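Local coordinates for single-stranded DNA-binding protein (Thermoanaerobacter tengcongensis, PDB 4GS3) that probably binds single-stranded DNA through the oligonucleotide/oligosaccharide-binding domain that makes up this N-terminal piece of a longer, primosome-associated protein, at residues Tyr31-Phe36 with Thr55-Leu60; Val72-Gln77 with Arg100-Val105; Val20-Glu25 with Asn37-Val42. One frame throughout, in Å; residues are numbered along the deposited sequence.

The three contacts sit in one curled sheet of an OB-type domain, and neighbouring strands tie them together. Contacts 1 and 3 share strand 33-43, with strand 49-57 on one edge and the chain 20-25 on the other; their centres lie about 15 Å apart, and Thr-55 OG1 meets Asn-37 OD1 at 2.7 Å. Contact 2 pairs the last two strands, its centre about 14 Å from that of contact 1 and about 13 Å from that of contact 3. Apolar side chains join all three inside: Ile-56 CD1 touches Ile-102 CG2 at 3.8 Å, and Val-72 CG2 reaches Leu-40 CD1 at 3.5 Å.

Contact 1 of 3, residues Tyr31-Phe36 with Thr55-Leu60; sequences YGEKFF and TISNRL
Ser-57 OG works in two directions, donating a hydrogen bond to Glu-33 OE2 at 2.6 Å and accepting one from Arg-59 N at 3.0 Å. The second bond closes an ST turn where strand 49-57 ends, so the hydroxyl fixes the turn and ties it to the neighbouring strand. Glu-33 gets there with an extended chain, CG anti to the backbone N (chi1 -175°), and offers the anti lone pair of OE2. The same oxygen lies 3.3 Å from Arg-59 CG. The guanidinium is turned nearly perpendicular to the carboxylate (81°), and NE stays too far from OE2 for a salt bridge, although the opposite charges should still attract weakly.

Beside this polar corner the Phe-35 ring meets Ser-57 obliquely, Phe-35 CE2 lying 3.7 Å from Ser-57 CB. On the other face of the sheet, Phe-36 brings the edge of its ring to Ile-56 O, while its CE1 meets Asn-58 CB at 3.8 Å; Leu-24 packs against both Phe-36 and Ile-56. Backbone bonds join Phe-36 and Ile-56 both ways, and Asn-58 N adds another to Lys-34 O at 2.9 Å. The arrangement is that of an antiparallel beta hairpin, here strands 33-43 and 49-57 of an OB domain, finished by an ST turn.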
loop_
_atom_site.group_PDB
_atom_site.type_symbol
_atom_site.label_atom_id
_atom_site.label_comp_id
_atom_site.label_asym_id
_atom_site.label_seq_id
_atom_site.Cartn_x
_atom_site.Cartn_y
_atom_site.Cartn_z
ATOM N N TYR A 31 10.919 6.861 15.130
ATOM C CA TYR A 31 11.842 6.217 16.039
ATOM C C TYR A 31 12.659 5.144 15.358
ATOM O O TYR A 31 12.832 4.009 15.838
ATOM C CB TYR A 31 11.030 5.711 17.278
ATOM C CG TYR A 31 10.369 6.880 17.966
ATOM C CD1 TYR A 31 9.041 7.210 17.817
ATOM C CD2 TYR A 31 11.068 7.721 18.821
ATOM C CE1 TYR A 31 8.447 8.284 18.436
ATOM C CE2 TYR A 31 10.529 8.823 19.469
ATOM C CZ TYR A 31 9.184 9.088 19.262
ATOM O OH TYR A 31 8.548 10.143 19.876
ATOM N N GLY A 32 13.136 5.462 14.154
ATOM C CA GLY A 32 13.972 4.573 13.376
ATOM C C GLY A 32 13.252 3.593 12.455
ATOM O O GLY A 32 13.886 3.083 11.523
ATOM N N GLU A 33 11.983 3.313 12.669
ATOM C CA GLU A 33 11.191 2.503 11.724
ATOM C C GLU A 33 10.935 3.258 10.437
ATOM O O GLU A 33 10.449 4.371 10.437
ATOM C CB GLU A 33 9.870 2.107 12.445
ATOM C CG GLU A 33 9.002 1.157 11.599
ATOM C CD GLU A 33 7.724 0.690 12.243
ATOM O OE1 GLU A 33 7.394 1.070 13.415
ATOM O OE2 GLU A 33 6.944 -0.120 11.692
ATOM N N LYS A 34 11.209 2.670 9.292
ATOM C CA LYS A 34 11.099 3.290 7.970
ATOM C C LYS A 34 9.722 2.967 7.361
ATOM O O LYS A 34 9.290 1.808 7.349
ATOM C CB LYS A 34 12.189 2.807 7.035
ATOM C CG LYS A 34 13.621 3.054 7.507
ATOM C CD LYS A 34 14.609 2.294 6.615
ATOM C CE LYS A 34 16.031 2.852 6.655
ATOM N NZ LYS A 34 16.699 2.544 7.956
ATOM N N PHE A 35 9.052 3.988 6.858
ATOM C CA PHE A 35 7.802 3.902 6.171
ATOM C C PHE A 35 7.973 4.375 4.718
ATOM O O PHE A 35 8.724 5.304 4.410
ATOM C CB PHE A 35 6.683 4.688 6.890
ATOM C CG PHE A 35 6.295 4.040 8.209
ATOM C CD1 PHE A 35 7.087 4.285 9.334
ATOM C CD2 PHE A 35 5.194 3.207 8.289
ATOM C CE1 PHE A 35 6.745 3.700 10.532
ATOM C CE2 PHE A 35 4.887 2.630 9.503
ATOM C CZ PHE A 35 5.667 2.851 10.609
ATOM N N PHE A 36 7.184 3.720 3.875
ATOM C CA PHE A 36 7.187 3.962 2.453
ATOM C C PHE A 36 5.747 4.169 1.957
ATOM O O PHE A 36 4.828 3.532 2.471
ATOM C CB PHE A 36 7.763 2.789 1.720
ATOM C CG PHE A 36 9.212 2.534 2.085
ATOM C CD1 PHE A 36 9.500 1.828 3.244
ATOM C CD2 PHE A 36 10.211 3.020 1.320
ATOM C CE1 PHE A 36 10.802 1.610 3.610
ATOM C CE2 PHE A 36 11.548 2.765 1.666
ATOM C CZ PHE A 36 11.824 2.073 2.805
ATOM N N THR A 55 0.519 3.011 2.417
ATOM C CA THR A 55 1.660 3.265 3.290
ATOM C C THR A 55 2.028 1.970 3.956
ATOM O O THR A 55 1.137 1.273 4.455
ATOM C CB THR A 55 1.358 4.350 4.316
ATOM O OG1 THR A 55 1.081 5.576 3.622
ATOM C CG2 THR A 55 2.499 4.532 5.329
ATOM N N ILE A 56 3.307 1.647 3.968
ATOM C CA ILE A 56 3.742 0.415 4.548
ATOM C C ILE A 56 5.054 0.590 5.275
ATOM O O ILE A 56 5.978 1.280 4.826
ATOM C CB ILE A 56 3.838 -0.642 3.426
ATOM C CG1 ILE A 56 4.073 -2.022 4.017
ATOM C CG2 ILE A 56 4.894 -0.302 2.362
ATOM C CD1 ILE A 56 3.633 -3.141 3.055
ATOM N N SER A 57 5.145 -0.084 6.421
ATOM C CA SER A 57 6.363 -0.197 7.197
ATOM C C SER A 57 7.303 -1.214 6.570
ATOM O O SER A 57 6.872 -2.249 6.098
ATOM C CB SER A 57 6.048 -0.716 8.580
ATOM O OG SER A 57 7.257 -0.975 9.271
ATOM N N ASN A 58 8.596 -0.936 6.623
ATOM C CA ASN A 58 9.483 -1.977 6.090
ATOM C C ASN A 58 9.513 -3.185 7.015
ATOM O O ASN A 58 9.978 -4.193 6.523
ATOM C CB ASN A 58 10.893 -1.536 5.783
ATOM C CG ASN A 58 11.706 -1.180 6.984
ATOM O OD1 ASN A 58 11.140 -0.928 8.038
ATOM N ND2 ASN A 58 13.000 -1.139 6.832
ATOM N N ARG A 59 8.937 -3.156 8.181
ATOM C CA ARG A 59 8.735 -4.411 8.920
ATOM C C ARG A 59 7.860 -5.395 8.178
ATOM O O ARG A 59 7.965 -6.568 8.397
ATOM C CB ARG A 59 8.045 -4.215 10.270
ATOM C CG ARG A 59 8.421 -3.018 11.064
ATOM C CD ARG A 59 8.244 -3.166 12.554
ATOM N NE ARG A 59 9.608 -3.239 12.999
ATOM C CZ ARG A 59 10.234 -4.360 13.341
ATOM N NH1 ARG A 59 11.527 -4.316 13.601
ATOM N NH2 ARG A 59 9.569 -5.511 13.376
ATOM N N LEU A 60 6.924 -4.927 7.365
ATOM C CA LEU A 60 5.959 -5.874 6.810
ATOM C C LEU A 60 6.241 -6.567 5.517
ATOM O O LEU A 60 5.485 -7.416 5.030
ATOM C CB LEU A 60 4.681 -5.076 6.457
ATOM C CG LEU A 60 3.770 -4.884 7.633
ATOM C CD1 LEU A 60 2.538 -4.146 7.100
ATOM C CD2 LEU A 60 3.314 -6.147 8.347
#

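Contact 2 of 3, residues Val72-Gln77 with Arg100-Val105; sequences VKIEGQ and RDISVV
Ile-74 and Ile-102 run abreast in a common direction, with Ile-74 CG1 3.7 Å from Ile-102 CD1. They form a non-hydrogen-bonded antiparallel pair, which brings the two CA atoms to 4.6 Å, and their CG1-CD1 branches touch. Ile-102 turns CG1 anti to its own N (chi1 -170°), and this swings CD1 across to its partner. Val-72 continues the apolar row, its CB 4.0 Å from Ile-102 CG1 and its CG1 against Val-104 CG2. Phe-38 and Ile-54 cover Ile-74, while Ile-56 and Met-64 reach Ile-102, so Val-72, Ile-74 and Ile-102 belong to the domain interior and the row runs out to the surface at Val-104.

Lys-73 and Ser-103 exchange two backbone bonds and put their side chains on the other face. There a water donates to Lys-73 O at 3.0 Å and also to the carboxylate of Asp-101, linking the strands from outside.

At the far end Glu-75 O accepts from both Arg-100 N (2.8 Å) and Asp-101 N (3.1 Å). The side chains repeat the link: Arg-100 grips the Glu-75 carboxylate side-on, NE to OE2 and NH1 to OE1, each at 2.9 Å and nearly straight (172°). The two flat groups are almost coplanar (2°), and both oxygens use their syn lone pairs, so the paired bonds fix the rotation of the guanidinium. Gln-77 CB lies over one face of the guanidinium, toward its rim. Thr-13 also bonds OE1, and NH1 donates to Asn-12 O, which joins the salt bridge to the chain leading into strand 14-20. Arg-100 and Asp-101 together face Glu-75, a classic beta bulge, set where strand 93-105 turns the corner of the curled OB sheet.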
loop_
_atom_site.group_PDB
_atom_site.type_symbol
_atom_site.label_atom_id
_atom_site.label_comp_id
_atom_site.label_asym_id
_atom_site.label_seq_id
_atom_site.Cartn_x
_atom_site.Cartn_y
_atom_site.Cartn_z
ATOM N N VAL A 72 -0.154 -7.795 -5.505
ATOM C CA VAL A 72 -0.247 -7.965 -4.063
ATOM C C VAL A 72 -1.714 -7.982 -3.645
ATOM O O VAL A 72 -2.581 -7.396 -4.273
ATOM C CB VAL A 72 0.501 -6.869 -3.308
ATOM C CG1 VAL A 72 1.970 -6.897 -3.576
ATOM C CG2 VAL A 72 -0.049 -5.477 -3.615
ATOM N N LYS A 73 -1.929 -8.645 -2.512
ATOM C CA LYS A 73 -3.147 -8.474 -1.721
ATOM C C LYS A 73 -2.754 -7.726 -0.458
ATOM O O LYS A 73 -1.818 -8.149 0.253
ATOM C CB LYS A 73 -3.792 -9.789 -1.370
ATOM C CG LYS A 73 -5.058 -9.661 -0.559
ATOM C CD LYS A 73 -5.722 -10.977 -0.291
ATOM C CE LYS A 73 -6.995 -10.858 0.455
ATOM N NZ LYS A 73 -7.596 -12.159 0.863
ATOM N N ILE A 74 -3.454 -6.641 -0.147
ATOM C CA ILE A 74 -3.213 -5.821 1.004
ATOM C C ILE A 74 -4.443 -5.773 1.867
ATOM O O ILE A 74 -5.560 -5.594 1.339
ATOM C CB ILE A 74 -2.823 -4.388 0.621
ATOM C CG1 ILE A 74 -1.491 -4.426 -0.157
ATOM C CG2 ILE A 74 -2.737 -3.431 1.766
ATOM C CD1 ILE A 74 -1.132 -3.163 -0.832
ATOM N N GLU A 75 -4.274 -5.894 3.170
ATOM C CA GLU A 75 -5.272 -5.551 4.142
ATOM C C GLU A 75 -4.736 -4.384 4.950
ATOM O O GLU A 75 -3.587 -4.408 5.385
ATOM C CB GLU A 75 -5.676 -6.670 5.108
ATOM C CG GLU A 75 -6.978 -6.314 5.880
ATOM C CD GLU A 75 -6.921 -5.396 7.060
ATOM O OE1 GLU A 75 -7.906 -4.692 7.386
ATOM O OE2 GLU A 75 -5.822 -5.302 7.685
ATOM N N GLY A 76 -5.569 -3.394 5.246
ATOM C CA GLY A 76 -5.146 -2.304 6.074
ATOM C C GLY A 76 -6.286 -1.412 6.518
ATOM O O GLY A 76 -7.427 -1.746 6.387
ATOM N N GLN A 77 -5.890 -0.303 7.076
ATOM C CA GLN A 77 -6.769 0.659 7.711
ATOM C C GLN A 77 -6.789 1.916 6.866
ATOM O O GLN A 77 -5.699 2.407 6.504
ATOM C CB GLN A 77 -6.226 1.000 9.098
ATOM C CG GLN A 77 -7.083 1.839 10.006
ATOM C CD GLN A 77 -6.448 2.033 11.378
ATOM O OE1 GLN A 77 -5.261 2.345 11.457
ATOM N NE2 GLN A 77 -7.180 1.774 12.412
ATOM N N ARG A 100 -1.613 -3.413 7.059
ATOM C CA ARG A 100 -1.405 -4.335 8.174
ATOM C C ARG A 100 -0.890 -5.672 7.675
ATOM O O ARG A 100 -0.205 -6.372 8.452
ATOM C CB ARG A 100 -2.725 -4.502 8.951
ATOM C CG ARG A 100 -2.978 -3.234 9.715
ATOM C CD ARG A 100 -4.160 -3.473 10.632
ATOM N NE ARG A 100 -5.474 -3.451 9.894
ATOM C CZ ARG A 100 -6.545 -2.734 10.223
ATOM N NH1 ARG A 100 -7.655 -2.810 9.517
ATOM N NH2 ARG A 100 -6.551 -1.932 11.280
ATOM N N ASP A 101 -1.219 -6.092 6.471
ATOM C CA ASP A 101 -0.811 -7.359 5.928
ATOM C C ASP A 101 -0.634 -7.182 4.455
ATOM O O ASP A 101 -1.393 -6.450 3.798
ATOM C CB ASP A 101 -1.842 -8.475 6.191
ATOM C CG ASP A 101 -1.202 -9.768 5.656
ATOM O OD1 ASP A 101 -0.056 -10.106 5.978
ATOM O OD2 ASP A 101 -1.800 -10.479 4.851
ATOM N N ILE A 102 0.412 -7.814 3.916
ATOM C CA ILE A 102 0.657 -7.781 2.490
ATOM C C ILE A 102 1.137 -9.177 2.078
ATOM O O ILE A 102 1.937 -9.792 2.807
ATOM C CB ILE A 102 1.613 -6.679 2.059
ATOM C CG1 ILE A 102 1.675 -6.481 0.509
ATOM C CG2 ILE A 102 3.001 -6.878 2.637
ATOM C CD1 ILE A 102 2.169 -5.098 0.086
ATOM N N SER A 103 0.654 -9.641 0.952
ATOM C CA SER A 103 1.121 -10.877 0.370
ATOM C C SER A 103 1.328 -10.648 -1.128
ATOM O O SER A 103 0.446 -10.177 -1.834
ATOM C CB SER A 103 0.091 -11.977 0.560
ATOM O OG SER A 103 -0.144 -12.301 1.883
ATOM N N VAL A 104 2.483 -11.042 -1.626
ATOM C CA VAL A 104 2.788 -11.014 -3.056
ATOM C C VAL A 104 2.166 -12.257 -3.651
ATOM O O VAL A 104 2.313 -13.357 -3.137
ATOM C CB VAL A 104 4.290 -10.926 -3.332
ATOM C CG1 VAL A 104 4.568 -10.943 -4.826
ATOM C CG2 VAL A 104 4.910 -9.629 -2.767
ATOM N N VAL A 105 1.476 -12.086 -4.789
ATOM C CA VAL A 105 0.796 -13.170 -5.472
ATOM C C VAL A 105 1.219 -13.200 -6.936
ATOM O O VAL A 105 1.630 -12.187 -7.505
ATOM C CB VAL A 105 -0.727 -13.063 -5.321
ATOM C CG1 VAL A 105 -1.110 -13.167 -3.861
ATOM C CG2 VAL A 105 -1.283 -11.815 -5.967
HETATM O O HOH W 1 -2.675 -9.719 2.617
#

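Contact 3 of 3, residues Val20-Glu25 with Asn37-Val42; sequences VFTPLE and NFILEV
The Phe-38 ring is met obliquely by residues from both ends of the loop 20-25: Leu-24 CD1 comes within 3.5 Å of Phe-38 CD1, and Val-20 CG2 lies 4.0 Å from Phe-38 CE2. Leu-24 runs alongside the phenylalanine, whereas Val-20 approaches it crosswise. Phe-38 CG sits between the backbone N and the carbonyl carbon (chi1 67°), which directs the ring into the OB-domain interior, where Ile-54, Ile-56 and Ile-74 also pack on it. The second ring, Phe-21, packs beside Ile-39 and Glu-41. It tilts by 37° against the Glu-41 carboxylate, Glu-41 OE2 standing 3.5 Å from Phe-21 CE1, and Ile-39 CG2 touches Phe-21 CD2. Tyr-51 meets this ring too, and its hydroxyl bonds Glu-41 OE2, so the carboxylate has a polar partner beside the ring.

Between the rings the chain leaves regular pairing. Val-20 still faces Leu-40 and Glu-25 faces Asn-37, but the register slips by two residues across the loop that separates strands 14-20 and 25-30. Ile-39 O receives Phe-21 N at 2.8 Å and, weakly, Thr-22 N. A side chain then takes the place of a backbone acceptor: Ile-39 N donates to Thr-22 OG1 at 3.0 Å, rather bent at 148°. Antiparallel pairing resumes with two backbone bonds between Glu-25 and Asn-37. Asn-37 OD1 turns to Thr-55, while its ND2 donates to a water at 2.9 Å that in turn gives a longer bond to Glu-25 O.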
loop_
_atom_site.group_PDB
_atom_site.type_symbol
_atom_site.label_atom_id
_atom_site.label_comp_id
_atom_site.label_asym_id
_atom_site.label_seq_id
_atom_site.Cartn_x
_atom_site.Cartn_y
_atom_site.Cartn_z
ATOM N N VAL A 20 1.510 -2.905 -7.887
ATOM C CA VAL A 20 2.314 -1.754 -7.532
ATOM C C VAL A 20 2.460 -0.905 -8.773
ATOM O O VAL A 20 2.990 -1.404 -9.797
ATOM C CB VAL A 20 3.678 -2.190 -6.952
ATOM C CG1 VAL A 20 4.567 -0.968 -6.668
ATOM C CG2 VAL A 20 3.503 -3.060 -5.698
ATOM N N PHE A 21 2.037 0.333 -8.724
ATOM C CA PHE A 21 1.965 1.221 -9.894
ATOM C C PHE A 21 3.034 2.270 -9.893
ATOM O O PHE A 21 3.565 2.659 -10.931
ATOM C CB PHE A 21 0.573 1.820 -9.949
ATOM C CG PHE A 21 0.262 2.568 -11.248
ATOM C CD1 PHE A 21 0.183 1.873 -12.443
ATOM C CD2 PHE A 21 0.047 3.935 -11.222
ATOM C CE1 PHE A 21 -0.140 2.595 -13.608
ATOM C CE2 PHE A 21 -0.259 4.600 -12.383
ATOM C CZ PHE A 21 -0.335 3.937 -13.566
ATOM N N THR A 22 3.363 2.806 -8.726
ATOM C CA THR A 22 4.487 3.700 -8.551
ATOM C C THR A 22 5.405 3.054 -7.494
ATOM O O THR A 22 4.956 2.261 -6.682
ATOM C CB THR A 22 4.053 5.094 -8.107
ATOM O OG1 THR A 22 3.539 5.026 -6.759
ATOM C CG2 THR A 22 3.028 5.721 -9.031
ATOM N N PRO A 23 6.704 3.361 -7.525
ATOM C CA PRO A 23 7.630 2.652 -6.633
ATOM C C PRO A 23 7.475 3.072 -5.166
ATOM O O PRO A 23 7.052 4.160 -4.830
ATOM C CB PRO A 23 8.994 3.013 -7.132
ATOM C CG PRO A 23 8.776 4.285 -7.850
ATOM C CD PRO A 23 7.428 4.258 -8.450
ATOM N N LEU A 24 7.938 2.195 -4.305
ATOM C CA LEU A 24 7.987 2.553 -2.881
ATOM C C LEU A 24 8.904 3.748 -2.700
ATOM O O LEU A 24 10.063 3.775 -3.098
ATOM C CB LEU A 24 8.431 1.376 -2.022
ATOM C CG LEU A 24 7.261 0.500 -1.497
ATOM C CD1 LEU A 24 6.620 -0.178 -2.697
ATOM C CD2 LEU A 24 7.791 -0.442 -0.445
ATOM N N GLU A 25 8.377 4.794 -2.082
ATOM C CA GLU A 25 9.117 6.034 -1.890
ATOM C C GLU A 25 9.201 6.223 -0.406
ATOM O O GLU A 25 8.181 6.178 0.295
ATOM C CB GLU A 25 8.414 7.176 -2.621
ATOM C CG GLU A 25 8.527 7.010 -4.145
ATOM C CD GLU A 25 7.995 7.980 -5.172
ATOM O OE1 GLU A 25 7.539 9.057 -4.654
ATOM O OE2 GLU A 25 8.009 7.796 -6.474
ATOM N N ASN A 37 5.594 5.011 0.977
ATOM C CA ASN A 37 4.336 5.210 0.293
ATOM C C ASN A 37 4.441 4.695 -1.131
ATOM O O ASN A 37 5.504 4.796 -1.754
ATOM C CB ASN A 37 4.061 6.728 0.189
ATOM C CG ASN A 37 3.782 7.402 1.500
ATOM O OD1 ASN A 37 3.069 6.905 2.365
ATOM N ND2 ASN A 37 4.331 8.589 1.656
ATOM N N PHE A 38 3.340 4.190 -1.690
ATOM C CA PHE A 38 3.294 3.827 -3.087
ATOM C C PHE A 38 1.834 3.845 -3.535
ATOM O O PHE A 38 0.927 3.809 -2.714
ATOM C CB PHE A 38 3.947 2.485 -3.378
ATOM C CG PHE A 38 3.275 1.283 -2.811
ATOM C CD1 PHE A 38 3.507 0.875 -1.510
ATOM C CD2 PHE A 38 2.413 0.529 -3.582
ATOM C CE1 PHE A 38 2.943 -0.264 -0.994
ATOM C CE2 PHE A 38 1.835 -0.620 -3.074
ATOM C CZ PHE A 38 2.121 -1.012 -1.782
ATOM N N ILE A 39 1.616 3.832 -4.849
ATOM C CA ILE A 39 0.287 3.739 -5.413
ATOM C C ILE A 39 0.030 2.344 -5.939
ATOM O O ILE A 39 0.885 1.757 -6.608
ATOM C CB ILE A 39 0.156 4.758 -6.569
ATOM C CG1 ILE A 39 0.417 6.187 -6.067
ATOM C CG2 ILE A 39 -1.201 4.632 -7.277
ATOM C CD1 ILE A 39 -0.447 6.635 -4.923
ATOM N N LEU A 40 -1.153 1.824 -5.629
ATOM C CA LEU A 40 -1.620 0.529 -6.097
ATOM C C LEU A 40 -2.660 0.752 -7.182
ATOM O O LEU A 40 -3.613 1.516 -6.971
ATOM C CB LEU A 40 -2.222 -0.257 -4.915
ATOM C CG LEU A 40 -2.472 -1.737 -5.182
ATOM C CD1 LEU A 40 -1.169 -2.500 -5.162
ATOM C CD2 LEU A 40 -3.473 -2.286 -4.171
ATOM N N GLU A 41 -2.524 0.067 -8.318
ATOM C CA GLU A 41 -3.533 0.074 -9.369
ATOM C C GLU A 41 -4.464 -1.101 -9.168
ATOM O O GLU A 41 -4.018 -2.264 -9.177
ATOM C CB GLU A 41 -2.854 -0.012 -10.744
ATOM C CG GLU A 41 -3.787 -0.021 -11.917
ATOM C CD GLU A 41 -3.042 -0.232 -13.226
ATOM O OE1 GLU A 41 -2.461 -1.334 -13.339
ATOM O OE2 GLU A 41 -3.056 0.687 -14.060
ATOM N N VAL A 42 -5.745 -0.845 -9.006
ATOM C CA VAL A 42 -6.725 -1.858 -8.732
ATOM C C VAL A 42 -7.797 -1.831 -9.804
ATOM O O VAL A 42 -8.521 -0.841 -9.922
ATOM C CB VAL A 42 -7.384 -1.684 -7.323
ATOM C CG1 VAL A 42 -8.371 -2.780 -7.032
ATOM C CG2 VAL A 42 -6.274 -1.664 -6.261
HETATM O O HOH W 2 6.870 9.179 0.361
#